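Local coordinates for protein probable glutathione S-transferase (Bordetella bronchiseptica RB50, PDB 3H1N) that probably conjugates the thiol of glutathione to electrophilic compounds, as a dimeric member of the glutathione S-transferase family, at residues 22-27 and 36-41; 160-165 and 208-213. All blocks are in the same frame, centred on the assembly; numbering follows the deposited sequence.

Interaction 1. Residues 22-27 and 36-41; sequences YDLWYW and FVRLAL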
ATOM      1  N   TYR B  22      -1.847  -5.844 -23.391  1.00  8.90           N
ATOM      2  CA  TYR B  22      -2.408  -6.054 -22.057  1.00  8.58           C
ATOM      3  C   TYR B  22      -3.730  -5.299 -21.977  1.00  8.90           C
ATOM      4  O   TYR B  22      -3.911  -4.287 -22.671  1.00  9.57           O
ATOM      5  CB  TYR B  22      -1.462  -5.488 -21.004  1.00  8.25           C
ATOM      6  CG  TYR B  22      -0.124  -6.178 -20.859  1.00  7.16           C
ATOM      7  CD1 TYR B  22       0.925  -5.544 -20.198  1.00  7.18           C
ATOM      8  CD2 TYR B  22       0.096  -7.463 -21.370  1.00  7.90           C
ATOM      9  CE1 TYR B  22       2.163  -6.181 -20.015  1.00  9.37           C
ATOM     10  CE2 TYR B  22       1.329  -8.100 -21.215  1.00  8.84           C
ATOM     11  CZ  TYR B  22       2.357  -7.447 -20.535  1.00 10.85           C
ATOM     12  OH  TYR B  22       3.569  -8.075 -20.369  1.00 13.60           O
ATOM     13  N   ASP B  23      -4.657  -5.769 -21.148  1.00  8.76           N
ATOM     14  CA  ASP B  23      -5.890  -5.016 -20.912  1.00  9.22           C
ATOM     15  C   ASP B  23      -5.843  -4.285 -19.565  1.00  9.23           C
ATOM     16  O   ASP B  23      -5.836  -4.920 -18.494  1.00  9.10           O
ATOM     17  CB  ASP B  23      -7.127  -5.925 -20.958  1.00  9.51           C
ATOM     18  CG  ASP B  23      -7.449  -6.427 -22.354  1.00 10.28           C
ATOM     19  OD1 ASP B  23      -7.211  -5.721 -23.354  1.00 11.05           O
ATOM     20  OD2 ASP B  23      -7.976  -7.548 -22.447  1.00 11.85           O
ATOM     21  N   LEU B  24      -5.818  -2.960 -19.627  1.00  8.35           N
ATOM     22  CA  LEU B  24      -5.897  -2.125 -18.424  1.00  8.27           C
ATOM     23  C   LEU B  24      -7.351  -1.780 -18.163  1.00  8.54           C
ATOM     24  O   LEU B  24      -8.034  -1.266 -19.052  1.00  8.52           O
ATOM     25  CB  LEU B  24      -5.082  -0.835 -18.585  1.00  8.40           C
ATOM     26  CG  LEU B  24      -5.161   0.193 -17.446  1.00  7.79           C
ATOM     27  CD1 LEU B  24      -4.674  -0.425 -16.121  1.00  9.59           C
ATOM     28  CD2 LEU B  24      -4.389   1.490 -17.798  1.00 10.75           C
ATOM     29  N   TRP B  25      -7.818  -2.087 -16.953  1.00  8.06           N
ATOM     30  CA  TRP B  25      -9.178  -1.757 -16.544  1.00  8.76           C
ATOM     31  C   TRP B  25      -9.142  -0.720 -15.411  1.00  9.39           C
ATOM     32  O   TRP B  25      -8.727  -1.030 -14.283  1.00  8.72           O
ATOM     33  CB  TRP B  25      -9.922  -3.011 -16.075  1.00  8.46           C
ATOM     34  CG  TRP B  25     -10.293  -3.951 -17.183  1.00  9.19           C
ATOM     35  CD1 TRP B  25      -9.580  -5.030 -17.613  1.00  9.04           C
ATOM     36  CD2 TRP B  25     -11.461  -3.878 -18.019  1.00 10.62           C
ATOM     37  NE1 TRP B  25     -10.241  -5.649 -18.653  1.00 10.83           N
ATOM     38  CE2 TRP B  25     -11.398  -4.963 -18.921  1.00 10.54           C
ATOM     39  CE3 TRP B  25     -12.553  -3.000 -18.090  1.00 10.59           C
ATOM     40  CZ2 TRP B  25     -12.386  -5.201 -19.887  1.00 10.70           C
ATOM     41  CZ3 TRP B  25     -13.547  -3.240 -19.047  1.00 10.36           C
ATOM     42  CH2 TRP B  25     -13.455  -4.336 -19.925  1.00 10.31           C
ATOM     43  N   TYR B  26      -9.540   0.512 -15.735  1.00  9.68           N
ATOM     44  CA  TYR B  26      -9.659   1.582 -14.740  1.00 10.46           C
ATOM     45  C   TYR B  26     -10.741   2.586 -15.135  1.00 11.19           C
ATOM     46  O   TYR B  26     -10.981   2.795 -16.330  1.00 11.20           O
ATOM     47  CB  TYR B  26      -8.315   2.314 -14.503  1.00 10.80           C
ATOM     48  CG  TYR B  26      -8.418   3.254 -13.326  1.00 12.00           C
ATOM     49  CD1 TYR B  26      -8.556   2.745 -12.034  1.00 10.44           C
ATOM     50  CD2 TYR B  26      -8.456   4.644 -13.500  1.00 10.92           C
ATOM     51  CE1 TYR B  26      -8.710   3.586 -10.932  1.00 12.15           C
ATOM     52  CE2 TYR B  26      -8.609   5.502 -12.393  1.00 11.90           C
ATOM     53  CZ  TYR B  26      -8.736   4.956 -11.117  1.00 13.76           C
ATOM     54  OH  TYR B  26      -8.876   5.753 -10.003  1.00 14.89           O
ATOM     55  N   TRP B  27     -11.366   3.207 -14.127  1.00 11.64           N
ATOM     56  CA  TRP B  27     -12.411   4.233 -14.328  1.00 11.90           C
ATOM     57  C   TRP B  27     -12.029   5.244 -15.403  1.00 11.80           C
ATOM     58  O   TRP B  27     -10.890   5.711 -15.443  1.00 11.70           O
ATOM     59  CB  TRP B  27     -12.704   4.982 -13.016  1.00 11.74           C
ATOM     60  CG  TRP B  27     -13.051   4.060 -11.876  1.00 12.13           C
ATOM     61  CD1 TRP B  27     -12.279   3.768 -10.794  1.00 12.21           C
ATOM     62  CD2 TRP B  27     -14.259   3.307 -11.732  1.00 12.58           C
ATOM     63  NE1 TRP B  27     -12.935   2.857  -9.975  1.00 12.48           N
ATOM     64  CE2 TRP B  27     -14.152   2.566 -10.533  1.00 13.50           C
ATOM     65  CE3 TRP B  27     -15.424   3.186 -12.501  1.00 13.37           C
ATOM     66  CZ2 TRP B  27     -15.167   1.713 -10.089  1.00 14.83           C
ATOM     67  CZ3 TRP B  27     -16.435   2.337 -12.053  1.00 15.61           C
ATOM     68  CH2 TRP B  27     -16.292   1.613 -10.855  1.00 13.51           C
ATOM     69  N   PHE B  36      -0.959   5.962 -12.765  1.00 10.37           N
ATOM     70  CA  PHE B  36       0.374   5.448 -12.435  1.00 11.16           C
ATOM     71  C   PHE B  36       0.750   4.280 -13.358  1.00 10.91           C
ATOM     72  O   PHE B  36       1.890   4.174 -13.834  1.00 11.45           O
ATOM     73  CB  PHE B  36       0.466   5.039 -10.966  1.00 11.29           C
ATOM     74  CG  PHE B  36       0.321   6.189 -10.000  1.00 12.06           C
ATOM     75  CD1 PHE B  36       1.417   7.000  -9.684  1.00 10.76           C
ATOM     76  CD2 PHE B  36      -0.910   6.453  -9.393  1.00 13.03           C
ATOM     77  CE1 PHE B  36       1.284   8.055  -8.779  1.00 11.08           C
ATOM     78  CE2 PHE B  36      -1.056   7.520  -8.491  1.00 13.38           C
ATOM     79  CZ  PHE B  36       0.044   8.323  -8.188  1.00 11.36           C
ATOM     80  N   VAL B  37      -0.229   3.437 -13.655  1.00 10.95           N
ATOM     81  CA  VAL B  37      -0.010   2.292 -14.539  1.00 10.70           C
ATOM     82  C   VAL B  37       0.153   2.757 -15.988  1.00 10.64           C
ATOM     83  O   VAL B  37       1.073   2.309 -16.698  1.00  9.92           O
ATOM     84  CB  VAL B  37      -1.140   1.243 -14.394  1.00 10.74           C
ATOM     85  CG1 VAL B  37      -0.923   0.071 -15.358  1.00 10.21           C
ATOM     86  CG2 VAL B  37      -1.208   0.748 -12.970  1.00 12.54           C
ATOM     87  N   ARG B  38      -0.718   3.680 -16.398  1.00  9.87           N
ATOM     88  CA  ARG B  38      -0.762   4.194 -17.762  1.00 11.04           C
ATOM     89  C   ARG B  38       0.558   4.878 -18.130  1.00 10.32           C
ATOM     90  O   ARG B  38       1.057   4.701 -19.245  1.00 10.21           O
ATOM     91  CB  ARG B  38      -1.939   5.180 -17.895  1.00 11.28           C
ATOM     92  CG  ARG B  38      -2.417   5.472 -19.301  1.00 14.17           C
ATOM     93  CD  ARG B  38      -3.938   5.736 -19.345  1.00 14.45           C
ATOM     94  NE  ARG B  38      -4.359   6.480 -18.172  1.00 15.75           N
ATOM     95  CZ  ARG B  38      -5.330   6.121 -17.335  1.00 14.85           C
ATOM     96  NH1 ARG B  38      -5.584   6.883 -16.283  1.00 12.67           N
ATOM     97  NH2 ARG B  38      -6.075   5.049 -17.566  1.00 15.08           N
ATOM     98  N   LEU B  39       1.128   5.653 -17.200  1.00  9.43           N
ATOM     99  CA  LEU B  39       2.433   6.289 -17.451  1.00  9.66           C
ATOM    100  C   LEU B  39       3.539   5.265 -17.730  1.00  8.70           C
ATOM    101  O   LEU B  39       4.318   5.421 -18.651  1.00  8.11           O
ATOM    102  CB  LEU B  39       2.839   7.217 -16.292  1.00  9.61           C
ATOM    103  CG  LEU B  39       2.102   8.557 -16.210  1.00 10.13           C
ATOM    104  CD1 LEU B  39       2.320   9.191 -14.849  1.00 11.70           C
ATOM    105  CD2 LEU B  39       2.539   9.509 -17.327  1.00  9.19           C
ATOM    106  N   ALA B  40       3.594   4.207 -16.928  1.00  8.22           N
ATOM    107  CA  ALA B  40       4.602   3.171 -17.120  1.00  7.77           C
ATOM    108  C   ALA B  40       4.458   2.424 -18.446  1.00  7.17           C
ATOM    109  O   ALA B  40       5.459   2.148 -19.113  1.00  7.27           O
ATOM    110  CB  ALA B  40       4.572   2.192 -15.944  1.00  6.72           C
ATOM    111  N   LEU B  41       3.220   2.084 -18.822  1.00  7.25           N
ATOM    112  CA  LEU B  41       2.964   1.339 -20.060  1.00  7.53           C
ATOM    113  C   LEU B  41       3.300   2.221 -21.244  1.00  8.06           C
ATOM    114  O   LEU B  41       3.899   1.764 -22.227  1.00  8.24           O
ATOM    115  CB  LEU B  41       1.500   0.898 -20.163  1.00  7.72           C
ATOM    116  CG  LEU B  41       0.994  -0.109 -19.127  1.00  8.37           C
ATOM    117  CD1 LEU B  41      -0.547  -0.145 -19.138  1.00  8.35           C
ATOM    118  CD2 LEU B  41       1.613  -1.492 -19.394  1.00  5.48           C
TER
HETATM  119  O   HOH W   1      -8.568   6.898 -16.159  1.00 12.63           O

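Interaction 2. Residues 160-165 and 208-213; sequences FMQYFE and HRYPRL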
ATOM      1  N   PHE B 160       6.711  13.828   3.343  1.00  9.71           N
ATOM      2  CA  PHE B 160       6.860  13.050   2.113  1.00  9.87           C
ATOM      3  C   PHE B 160       7.829  13.697   1.128  1.00  9.67           C
ATOM      4  O   PHE B 160       8.671  13.012   0.567  1.00  9.33           O
ATOM      5  CB  PHE B 160       5.511  12.875   1.435  1.00 10.31           C
ATOM      6  CG  PHE B 160       4.640  11.837   2.076  1.00 10.94           C
ATOM      7  CD1 PHE B 160       4.933  10.478   1.923  1.00 11.18           C
ATOM      8  CD2 PHE B 160       3.515  12.208   2.795  1.00 12.03           C
ATOM      9  CE1 PHE B 160       4.126   9.512   2.467  1.00 10.19           C
ATOM     10  CE2 PHE B 160       2.692  11.230   3.382  1.00 10.67           C
ATOM     11  CZ  PHE B 160       3.000   9.885   3.222  1.00 12.60           C
HETATM   12  N   MSE B 161       7.707  15.008   0.907  1.00  9.99           N
HETATM   13  CA  MSE B 161       8.555  15.660  -0.083  1.00  9.87           C
HETATM   14  C   MSE B 161      10.032  15.646   0.320  1.00 10.08           C
HETATM   15  O   MSE B 161      10.909  15.360  -0.516  1.00 10.54           O
HETATM   16  CB  MSE B 161       8.048  17.074  -0.409  1.00 10.67           C
HETATM   17  CG  MSE B 161       6.742  17.023  -1.216  1.00 11.31           C
HETATM   18 SE   MSE B 161       5.934  18.747  -1.509  0.60 15.84          SE
HETATM   19  CE  MSE B 161       7.045  19.335  -2.968  1.00 14.19           C
ATOM     20  N   GLN B 162      10.302  15.938   1.592  1.00  9.78           N
ATOM     21  CA  GLN B 162      11.664  15.841   2.138  1.00 10.09           C
ATOM     22  C   GLN B 162      12.211  14.426   1.987  1.00  9.75           C
ATOM     23  O   GLN B 162      13.379  14.240   1.648  1.00  9.96           O
ATOM     24  CB  GLN B 162      11.713  16.256   3.614  1.00  9.76           C
ATOM     25  CG  GLN B 162      13.143  16.494   4.162  1.00 11.10           C
ATOM     26  CD  GLN B 162      13.829  17.704   3.532  1.00 12.76           C
ATOM     27  OE1 GLN B 162      14.368  17.631   2.429  1.00 13.39           O
ATOM     28  NE2 GLN B 162      13.810  18.823   4.239  1.00 15.39           N
ATOM     29  N   TYR B 163      11.360  13.435   2.233  1.00  9.09           N
ATOM     30  CA  TYR B 163      11.755  12.038   2.069  1.00  9.03           C
ATOM     31  C   TYR B 163      12.219  11.761   0.641  1.00  9.39           C
ATOM     32  O   TYR B 163      13.316  11.223   0.442  1.00  9.32           O
ATOM     33  CB  TYR B 163      10.641  11.072   2.503  1.00  8.64           C
ATOM     34  CG  TYR B 163      11.017   9.629   2.276  1.00  8.43           C
ATOM     35  CD1 TYR B 163      11.919   8.983   3.129  1.00  8.43           C
ATOM     36  CD2 TYR B 163      10.496   8.917   1.194  1.00  9.03           C
ATOM     37  CE1 TYR B 163      12.292   7.659   2.913  1.00  8.13           C
ATOM     38  CE2 TYR B 163      10.853   7.584   0.979  1.00  9.97           C
ATOM     39  CZ  TYR B 163      11.739   6.965   1.854  1.00  8.29           C
ATOM     40  OH  TYR B 163      12.098   5.662   1.617  1.00  9.18           O
ATOM     41  N   PHE B 164      11.426  12.177  -0.349  1.00  9.27           N
ATOM     42  CA  PHE B 164      11.831  11.986  -1.737  1.00 10.10           C
ATOM     43  C   PHE B 164      13.071  12.774  -2.112  1.00  9.99           C
ATOM     44  O   PHE B 164      13.921  12.263  -2.846  1.00  9.90           O
ATOM     45  CB  PHE B 164      10.658  12.173  -2.709  1.00 10.07           C
ATOM     46  CG  PHE B 164       9.553  11.174  -2.464  1.00 11.89           C
ATOM     47  CD1 PHE B 164       9.823   9.807  -2.545  1.00 13.40           C
ATOM     48  CD2 PHE B 164       8.272  11.590  -2.117  1.00 13.04           C
ATOM     49  CE1 PHE B 164       8.816   8.852  -2.278  1.00 14.74           C
ATOM     50  CE2 PHE B 164       7.250  10.635  -1.859  1.00 14.13           C
ATOM     51  CZ  PHE B 164       7.533   9.284  -1.945  1.00 14.10           C
ATOM     52  N   GLU B 165      13.212  13.973  -1.551  1.00  9.90           N
ATOM     53  CA  GLU B 165      14.427  14.757  -1.742  1.00 10.38           C
ATOM     54  C   GLU B 165      15.689  14.002  -1.288  1.00 10.63           C
ATOM     55  O   GLU B 165      16.733  14.065  -1.950  1.00 10.14           O
ATOM     56  CB  GLU B 165      14.326  16.108  -1.024  1.00  9.96           C
ATOM     57  CG  GLU B 165      15.505  17.065  -1.312  1.00 10.05           C
ATOM     58  CD  GLU B 165      15.514  17.609  -2.737  1.00  9.52           C
ATOM     59  OE1 GLU B 165      14.534  17.381  -3.468  1.00 11.10           O
ATOM     60  OE2 GLU B 165      16.508  18.266  -3.138  1.00  9.19           O
ATOM     61  N   HIS B 208      10.801  25.273  -3.456  1.00  9.02           N
ATOM     62  CA  HIS B 208      12.206  25.708  -3.368  1.00  8.54           C
ATOM     63  C   HIS B 208      13.028  24.816  -2.435  1.00  7.98           C
ATOM     64  O   HIS B 208      14.249  24.736  -2.568  1.00  7.67           O
ATOM     65  CB  HIS B 208      12.310  27.171  -2.896  1.00  9.09           C
ATOM     66  CG  HIS B 208      12.237  27.324  -1.406  1.00  9.18           C
ATOM     67  ND1 HIS B 208      11.056  27.213  -0.704  1.00  9.18           N
ATOM     68  CD2 HIS B 208      13.204  27.544  -0.482  1.00  8.77           C
ATOM     69  CE1 HIS B 208      11.293  27.378   0.584  1.00  6.86           C
ATOM     70  NE2 HIS B 208      12.587  27.579   0.748  1.00  9.38           N
ATOM     71  N   ARG B 209      12.361  24.182  -1.473  1.00  7.07           N
ATOM     72  CA  ARG B 209      13.040  23.324  -0.511  1.00  7.82           C
ATOM     73  C   ARG B 209      13.619  22.067  -1.153  1.00  8.06           C
ATOM     74  O   ARG B 209      14.545  21.457  -0.606  1.00  8.78           O
ATOM     75  CB  ARG B 209      12.085  22.865   0.589  1.00  6.75           C
ATOM     76  CG  ARG B 209      11.341  23.947   1.358  1.00  7.96           C
ATOM     77  CD  ARG B 209      10.425  23.243   2.364  1.00  9.03           C
ATOM     78  NE  ARG B 209       9.721  24.184   3.235  1.00 10.10           N
ATOM     79  CZ  ARG B 209       8.945  23.818   4.254  1.00 11.05           C
ATOM     80  NH1 ARG B 209       8.762  22.530   4.539  1.00 10.70           N
ATOM     81  NH2 ARG B 209       8.347  24.738   4.989  1.00  9.88           N
ATOM     82  N   TYR B 210      13.034  21.650  -2.274  1.00  7.76           N
ATOM     83  CA  TYR B 210      13.297  20.319  -2.833  1.00  8.37           C
ATOM     84  C   TYR B 210      13.811  20.354  -4.289  1.00  8.42           C
ATOM     85  O   TYR B 210      13.134  19.835  -5.191  1.00  8.37           O
ATOM     86  CB  TYR B 210      12.033  19.445  -2.726  1.00  8.07           C
ATOM     87  CG  TYR B 210      11.317  19.577  -1.385  1.00  8.83           C
ATOM     88  CD1 TYR B 210      11.888  19.081  -0.218  1.00  9.21           C
ATOM     89  CD2 TYR B 210      10.076  20.217  -1.289  1.00 10.15           C
ATOM     90  CE1 TYR B 210      11.252  19.222   1.010  1.00  9.35           C
ATOM     91  CE2 TYR B 210       9.415  20.353  -0.050  1.00  8.61           C
ATOM     92  CZ  TYR B 210      10.019  19.851   1.088  1.00  9.53           C
ATOM     93  OH  TYR B 210       9.398  19.968   2.313  1.00  9.63           O
ATOM     94  N   PRO B 211      15.010  20.927  -4.509  1.00  8.85           N
ATOM     95  CA  PRO B 211      15.543  21.082  -5.879  1.00  9.26           C
ATOM     96  C   PRO B 211      15.731  19.744  -6.629  1.00  9.67           C
ATOM     97  O   PRO B 211      15.470  19.684  -7.828  1.00  9.99           O
ATOM     98  CB  PRO B 211      16.888  21.787  -5.656  1.00  9.05           C
ATOM     99  CG  PRO B 211      17.283  21.386  -4.261  1.00 10.04           C
ATOM    100  CD  PRO B 211      15.992  21.375  -3.501  1.00  8.59           C
ATOM    101  N   ARG B 212      16.163  18.686  -5.941  1.00  9.74           N
ATOM    102  CA  ARG B 212      16.330  17.381  -6.608  1.00 10.11           C
ATOM    103  C   ARG B 212      14.985  16.803  -7.042  1.00 10.03           C
ATOM    104  O   ARG B 212      14.849  16.323  -8.176  1.00  9.86           O
ATOM    105  CB  ARG B 212      17.104  16.374  -5.752  1.00  9.61           C
ATOM    106  CG  ARG B 212      18.543  16.776  -5.429  1.00 11.10           C
ATOM    107  CD  ARG B 212      19.326  15.606  -4.834  1.00 13.34           C
ATOM    108  NE  ARG B 212      18.973  15.388  -3.437  1.00 15.42           N
ATOM    109  CZ  ARG B 212      19.572  15.986  -2.407  1.00 14.83           C
ATOM    110  NH1 ARG B 212      20.563  16.844  -2.607  1.00 16.27           N
ATOM    111  NH2 ARG B 212      19.178  15.726  -1.170  1.00 13.57           N
ATOM    112  N   LEU B 213      13.994  16.886  -6.154  1.00 10.13           N
ATOM    113  CA  LEU B 213      12.630  16.457  -6.462  1.00 10.27           C
ATOM    114  C   LEU B 213      12.040  17.220  -7.651  1.00 10.10           C
ATOM    115  O   LEU B 213      11.416  16.631  -8.523  1.00 10.45           O
ATOM    116  CB  LEU B 213      11.718  16.619  -5.236  1.00 10.36           C
ATOM    117  CG  LEU B 213      10.228  16.290  -5.392  1.00 10.00           C
ATOM    118  CD1 LEU B 213      10.025  14.824  -5.782  1.00 10.28           C
ATOM    119  CD2 LEU B 213       9.490  16.582  -4.093  1.00 10.07           C
TER

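Interaction 1. Residues 22-27 and 36-41
L24 reaches from strand 22-25 over the flank of helix 34-43, and its two methyl groups land on different residues. CD1 of L24 lies 3.9 Å from CG1 of V37. CD2 of L24 sits 3.9 Å from NH2 of R38, coming obliquely to the guanidinium, and also stands 4.4 Å from CD1 of L41. The leucine sends CG anti to the backbone N (chi1 175°), which carries the fork off the strand to the helix. Its chain meets that of R38 at about a right angle.

At the start of the strand, Y22 offers a ring edge. CD2 of L41 is 4.2 Å from CD1 of Y22, close to the plane of the ring. The phenol oxygen of Y22 is turned to H98, which hydrogen-bonds it.

The axes of strand 22-25 and helix segment 36-41 run nearly antiparallel, at 154°, and come within 10.3 Å. This is the first half of the beta-alpha-beta unit that strand 48-50 completes; Y48 of that strand also touches L24, R38 and L41.

Bends at chi2 and chi3 bring the guanidinium of R38 beside L24 and toward E35 and D50, which meet its charge. A water lies 2.7 Å from O of W27, within hydrogen-bonding distance, and accepts a weak bond from NH1 of R38.

No direct hydrogen bond joins the two segments. Their direct contact is buried and mostly apolar packing, with one water-mediated link, while the arginine charge is balanced by acids outside the two segments.

Interaction 2. Residues 160-165 and 208-213
The backbones come closest at E165 and L213, whose CA atoms are 5.3 Å apart, where the last turns of helix 142-167 meet the first turn of helix 211-221. Y210 holds the N-cap position of that turn.

E165 carries most of the polar contact. Its CG is anti to the backbone N (chi1 -173°), and a bend at chi2 brings the carboxylate to the helix start. OE2 of E165 accepts from N of R212 at 2.9 Å through its syn lone pair. OE1 of E165 accepts from N of L213 at 2.8 Å, also on the syn side but somewhat out of the carboxylate plane. Both bonds are fairly straight and together fix the rotation of the carboxylate. The helix start would probably favour its negative charge.

R212 turns back to the other helix, where O of E165 accepts two of its N-H groups: NE at 3.0 Å, tilted slightly from the carbonyl plane, and NH2 at 3.1 Å, above it. The oxygen lies in the guanidinium plane. OE2 of E165 sits over one guanidinium face, a long ion pair with no N-H aimed at it.

Y210 is packed on both faces. CB of M161, a selenomethionine, stands 3.7 Å from the centroid of the Y210 ring in a CH-pi contact; CB of R209 covers the opposite face. SE of M161 lies obliquely to the ring, a Met-aromatic contact. CE of M161 reaches CD2 of L213 at 3.9 Å, and CB of F164 meets CD1 of L213.

The first turn of helix 211-221 offers the backbone N-H groups of R212 and L213 to a glutamate carboxylate of helix 142-167, an interhelix contact within the all-helical C-terminal domain of the glutathione S-transferase fold.

In the fold
The two contacts lie on opposite sides of the chain's centre. Their centres are 27 Å apart and their nearest atoms about 9 Å, so they do not touch. Interaction 1 belongs to the thioredoxin-like N-terminal domain, which in this family supplies most of the glutathione site. Interaction 2 joins two helices of the C-terminal domain. Helix 34-43 also faces that domain: F36 meets H190 of helix 183-198 edge-to-face. L188 and V192 of the same helix pack on L213, so helix 183-198 touches residues of both contacts. Near interaction 2, F160 and Y163 meet F72 of the second subunit, which places helix 142-167 at the dimer interface.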